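Uncharacterized protein (Methanosaeta thermophila PT, PDB 5HT7) binds transition metal ions such as iron(II) as a trimeric betagamma-crystallin, its wider role in the archaeal cell being undefined. Local coordinates at residues 41-52 with 73-83. Sequence-based numbering, arbitrary orientation.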
loop_
_atom_site.group_PDB
_atom_site.type_symbol
_atom_site.label_atom_id
_atom_site.label_comp_id
_atom_site.label_asym_id
_atom_site.label_seq_id
_atom_site.Cartn_x
_atom_site.Cartn_y
_atom_site.Cartn_z
ATOM N N SER A 41 5.624 10.992 -5.531
ATOM C CA SER A 41 5.601 12.437 -5.658
ATOM C C SER A 41 6.645 13.063 -4.760
ATOM O O SER A 41 7.031 12.485 -3.742
ATOM C CB SER A 41 4.216 12.984 -5.322
ATOM O OG SER A 41 3.873 12.693 -3.979
ATOM N N GLY A 42 7.103 14.245 -5.151
ATOM C CA GLY A 42 8.075 14.981 -4.377
ATOM C C GLY A 42 9.475 14.429 -4.533
ATOM O O GLY A 42 9.686 13.407 -5.193
ATOM N N VAL A 43 10.424 15.124 -3.916
ATOM C CA VAL A 43 11.819 14.725 -3.878
ATOM C C VAL A 43 12.176 14.340 -2.448
ATOM O O VAL A 43 11.849 15.065 -1.506
ATOM C CB VAL A 43 12.744 15.858 -4.382
ATOM C CG1 VAL A 43 14.206 15.496 -4.185
ATOM C CG2 VAL A 43 12.455 16.152 -5.849
ATOM N N TRP A 44 12.837 13.195 -2.287
ATOM C CA TRP A 44 13.073 12.646 -0.955
ATOM C C TRP A 44 14.556 12.581 -0.596
ATOM O O TRP A 44 15.414 12.297 -1.444
ATOM C CB TRP A 44 12.452 11.246 -0.847
ATOM C CG TRP A 44 10.945 11.250 -0.861
ATOM C CD1 TRP A 44 10.131 11.560 -1.911
ATOM C CD2 TRP A 44 10.084 10.924 0.230
ATOM N NE1 TRP A 44 8.811 11.460 -1.536
ATOM C CE2 TRP A 44 8.756 11.063 -0.225
ATOM C CE3 TRP A 44 10.304 10.527 1.551
ATOM C CZ2 TRP A 44 7.658 10.830 0.595
ATOM C CZ3 TRP A 44 9.211 10.301 2.363
ATOM C CH2 TRP A 44 7.907 10.445 1.879
ATOM N N ARG A 45 14.845 12.840 0.672
ATOM C CA ARG A 45 16.177 12.639 1.215
ATOM C C ARG A 45 16.148 11.424 2.145
ATOM O O ARG A 45 15.233 11.278 2.964
ATOM C CB ARG A 45 16.651 13.897 1.957
ATOM C CG ARG A 45 18.087 13.849 2.448
ATOM C CD ARG A 45 18.518 15.212 3.018
ATOM N NE ARG A 45 18.329 16.285 2.039
ATOM C CZ ARG A 45 18.339 17.584 2.326
ATOM N NH1 ARG A 45 18.540 17.998 3.569
ATOM N NH2 ARG A 45 18.151 18.474 1.359
ATOM N N LEU A 46 17.133 10.548 1.991
ATOM C CA LEU A 46 17.247 9.330 2.794
ATOM C C LEU A 46 18.424 9.452 3.746
ATOM O O LEU A 46 19.429 10.058 3.405
ATOM C CB LEU A 46 17.441 8.110 1.896
ATOM C CG LEU A 46 16.225 7.418 1.275
ATOM C CD1 LEU A 46 15.325 8.398 0.557
ATOM C CD2 LEU A 46 16.731 6.333 0.328
ATOM N N TYR A 47 18.307 8.852 4.926
ATOM C CA TYR A 47 19.332 8.976 5.958
ATOM C C TYR A 47 19.722 7.605 6.501
ATOM O O TYR A 47 18.878 6.709 6.571
ATOM C CB TYR A 47 18.831 9.850 7.114
ATOM C CG TYR A 47 18.300 11.217 6.733
ATOM C CD1 TYR A 47 17.031 11.366 6.163
ATOM C CD2 TYR A 47 19.049 12.367 6.986
ATOM C CE1 TYR A 47 16.540 12.624 5.826
ATOM C CE2 TYR A 47 18.567 13.620 6.661
ATOM C CZ TYR A 47 17.316 13.745 6.091
ATOM O OH TYR A 47 16.840 14.989 5.775
ATOM N N ARG A 48 20.981 7.454 6.912
ATOM C CA ARG A 48 21.459 6.192 7.484
ATOM C C ARG A 48 20.926 5.934 8.884
ATOM O O ARG A 48 20.711 4.780 9.268
ATOM C CB ARG A 48 22.986 6.169 7.528
ATOM C CG ARG A 48 23.634 6.301 6.174
ATOM C CD ARG A 48 25.148 6.384 6.295
ATOM N NE ARG A 48 25.731 6.475 4.966
ATOM C CZ ARG A 48 25.916 7.616 4.320
ATOM N NH1 ARG A 48 25.589 8.765 4.900
ATOM N NH2 ARG A 48 26.430 7.608 3.100
ATOM N N GLU A 49 20.735 7.009 9.648
ATOM C CA GLU A 49 20.341 6.909 11.049
ATOM C C GLU A 49 18.925 7.441 11.261
ATOM O O GLU A 49 18.409 8.179 10.427
ATOM C CB GLU A 49 21.340 7.678 11.935
ATOM C CG GLU A 49 22.734 7.065 11.949
ATOM C CD GLU A 49 23.719 7.838 12.806
ATOM O OE1 GLU A 49 23.306 8.817 13.467
ATOM O OE2 GLU A 49 24.912 7.463 12.816
ATOM N N PRO A 50 18.296 7.072 12.385
ATOM C CA PRO A 50 16.987 7.637 12.731
ATOM C C PRO A 50 17.052 9.153 12.890
ATOM O O PRO A 50 18.149 9.695 13.052
ATOM C CB PRO A 50 16.659 6.977 14.072
ATOM C CG PRO A 50 17.466 5.726 14.096
ATOM C CD PRO A 50 18.722 6.030 13.339
ATOM N N ASN A 51 15.896 9.812 12.836
ATOM C CA ASN A 51 15.788 11.220 13.216
ATOM C C ASN A 51 16.566 12.139 12.294
ATOM O O ASN A 51 17.134 13.150 12.731
ATOM C CB ASN A 51 16.245 11.412 14.660
ATOM C CG ASN A 51 15.379 10.656 15.640
ATOM O OD1 ASN A 51 15.879 9.946 16.512
ATOM N ND2 ASN A 51 14.069 10.793 15.492
ATOM N N PHE A 52 16.590 11.760 11.019
ATOM C CA PHE A 52 17.083 12.603 9.937
ATOM C C PHE A 52 18.537 13.005 10.150
ATOM O O PHE A 52 18.909 14.164 9.983
ATOM C CB PHE A 52 16.170 13.827 9.790
ATOM C CG PHE A 52 14.708 13.478 9.850
ATOM C CD1 PHE A 52 14.142 12.655 8.885
ATOM C CD2 PHE A 52 13.913 13.931 10.886
ATOM C CE1 PHE A 52 12.805 12.307 8.944
ATOM C CE2 PHE A 52 12.575 13.593 10.956
ATOM C CZ PHE A 52 12.016 12.782 9.979
ATOM N N ILE A 73 23.025 2.677 -1.054
ATOM C CA ILE A 73 22.111 2.700 0.073
ATOM C C ILE A 73 21.758 1.288 0.482
ATOM O O ILE A 73 21.167 0.535 -0.301
ATOM C CB ILE A 73 20.830 3.486 -0.267
ATOM C CG1 ILE A 73 21.190 4.936 -0.619
ATOM C CG2 ILE A 73 19.842 3.408 0.882
ATOM C CD1 ILE A 73 20.070 5.726 -1.223
ATOM N N ASN A 74 22.122 0.915 1.700
ATOM C CA ASN A 74 21.816 -0.432 2.161
ATOM C C ASN A 74 20.934 -0.412 3.409
ATOM O O ASN A 74 20.243 -1.387 3.707
ATOM C CB ASN A 74 23.110 -1.216 2.415
ATOM C CG ASN A 74 23.750 -1.729 1.122
ATOM O OD1 ASN A 74 23.300 -2.712 0.535
ATOM N ND2 ASN A 74 24.793 -1.038 0.663
ATOM N N VAL A 75 20.949 0.706 4.128
ATOM C CA VAL A 75 20.091 0.864 5.292
ATOM C C VAL A 75 19.449 2.250 5.290
ATOM O O VAL A 75 20.081 3.235 4.919
ATOM C CB VAL A 75 20.871 0.639 6.604
ATOM C CG1 VAL A 75 22.065 1.574 6.690
ATOM C CG2 VAL A 75 19.957 0.809 7.813
ATOM N N ILE A 76 18.179 2.319 5.674
ATOM C CA ILE A 76 17.486 3.601 5.758
ATOM C C ILE A 76 16.964 3.786 7.172
ATOM O O ILE A 76 15.987 3.151 7.580
ATOM C CB ILE A 76 16.323 3.696 4.739
ATOM C CG1 ILE A 76 16.846 3.467 3.315
ATOM C CG2 ILE A 76 15.618 5.046 4.850
ATOM C CD1 ILE A 76 15.759 3.521 2.238
ATOM N N GLY A 77 17.624 4.644 7.941
ATOM C CA GLY A 77 17.194 4.859 9.304
ATOM C C GLY A 77 16.023 5.819 9.364
ATOM O O GLY A 77 15.218 5.767 10.292
ATOM N N SER A 78 15.954 6.716 8.389
ATOM C CA SER A 78 14.866 7.685 8.308
ATOM C C SER A 78 14.830 8.273 6.902
ATOM O O SER A 78 15.785 8.123 6.131
ATOM C CB SER A 78 15.033 8.801 9.351
ATOM O OG SER A 78 16.261 9.484 9.175
ATOM N N MET A 79 13.724 8.925 6.560
ATOM C CA MET A 79 13.612 9.594 5.268
ATOM C C MET A 79 12.511 10.634 5.325
ATOM O O MET A 79 11.579 10.519 6.116
ATOM C CB MET A 79 13.344 8.592 4.137
ATOM C CG MET A 79 12.161 7.675 4.376
ATOM S SD MET A 79 12.073 6.326 3.168
ATOM C CE MET A 79 11.940 7.199 1.644
ATOM N N LYS A 80 12.620 11.654 4.486
ATOM C CA LYS A 80 11.631 12.724 4.486
ATOM C C LYS A 80 11.581 13.432 3.141
ATOM O O LYS A 80 12.575 13.515 2.416
ATOM C CB LYS A 80 11.912 13.744 5.604
ATOM C CG LYS A 80 12.862 14.874 5.234
ATOM C CD LYS A 80 12.636 16.137 6.094
ATOM C CE LYS A 80 11.226 16.717 5.900
ATOM N NZ LYS A 80 11.113 18.194 6.175
ATOM N N ARG A 81 10.396 13.923 2.817
ATOM C CA ARG A 81 10.169 14.685 1.609
ATOM C C ARG A 81 10.737 16.079 1.813
ATOM O O ARG A 81 10.409 16.737 2.792
ATOM C CB ARG A 81 8.673 14.738 1.303
ATOM C CG ARG A 81 8.332 15.231 -0.076
ATOM C CD ARG A 81 6.828 15.266 -0.277
ATOM N NE ARG A 81 6.496 16.028 -1.474
ATOM C CZ ARG A 81 5.261 16.247 -1.908
ATOM N NH1 ARG A 81 4.226 15.756 -1.244
ATOM N NH2 ARG A 81 5.069 16.955 -3.010
ATOM N N ILE A 82 11.596 16.533 0.908
ATOM C CA ILE A 82 12.181 17.862 1.081
ATOM C C ILE A 82 11.498 18.919 0.218
ATOM O O ILE A 82 11.672 20.123 0.439
ATOM C CB ILE A 82 13.692 17.857 0.783
ATOM C CG1 ILE A 82 13.968 17.209 -0.569
ATOM C CG2 ILE A 82 14.446 17.139 1.894
ATOM C CD1 ILE A 82 15.440 17.018 -0.862
ATOM N N SER A 83 10.713 18.469 -0.754
ATOM C CA SER A 83 9.965 19.375 -1.614
ATOM C C SER A 83 8.726 18.687 -2.168
ATOM O O SER A 83 8.754 17.488 -2.448
ATOM C CB SER A 83 10.840 19.866 -2.764
ATOM O OG SER A 83 11.052 18.819 -3.695
#
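Ser-78 OG is gripped twice by the loop that follows strand 44-47. It donates to Glu-49 O at 2.8 Å, in the carbonyl plane, and accepts from Phe-52 N at 2.9 Å. The second bond is bent, 139° at the hydrogen. A chi1 of 59° sets OG between its own backbone N and carbonyl carbon, turned to the loop. The loop folds back over Tyr-47, putting Phe-52 CA 3.5 Å above the centre of the tyrosine ring. The edge of that ring meets Ser-78 O and Met-79 CA. This serine pinning a folded hairpin is a hallmark of the betagamma-crystallin Greek key. Strands 44-47 and 78-81 are the antiparallel middle pair of one of the domain's two four-stranded sheets. Arg-45 and Lys-80 form a hydrogen-bonded pair. Gly-77 and Ser-78 both face Tyr-47 in a classic beta bulge: Gly-77 N bonds Tyr-47 O at 2.8 Å, and the bond from Ser-78 N is weak. On the buried face, Leu-46 CD2 meets the CD1 methyls of Ile-73 and Ile-76. Leu-46 CD1 touches Met-79 CE, which also reaches Trp-44 CE3. Arg-81 CB lies over the face of the Trp-44 six-membered ring, 4.1 Å from its centroid. Trp-44 NE1 donates to Ser-41 O, which lies in the plane of the indole ring. On the other side of the sheet, Ile-82 CG2 sits 3.8 Å above the plane of the Arg-45 guanidinium, toward its rim; that group forms a salt bridge with Glu-59. At the C-terminus, Ser-83 O takes Val-43 N and Arg-81 NE from opposite faces of its carbonyl plane.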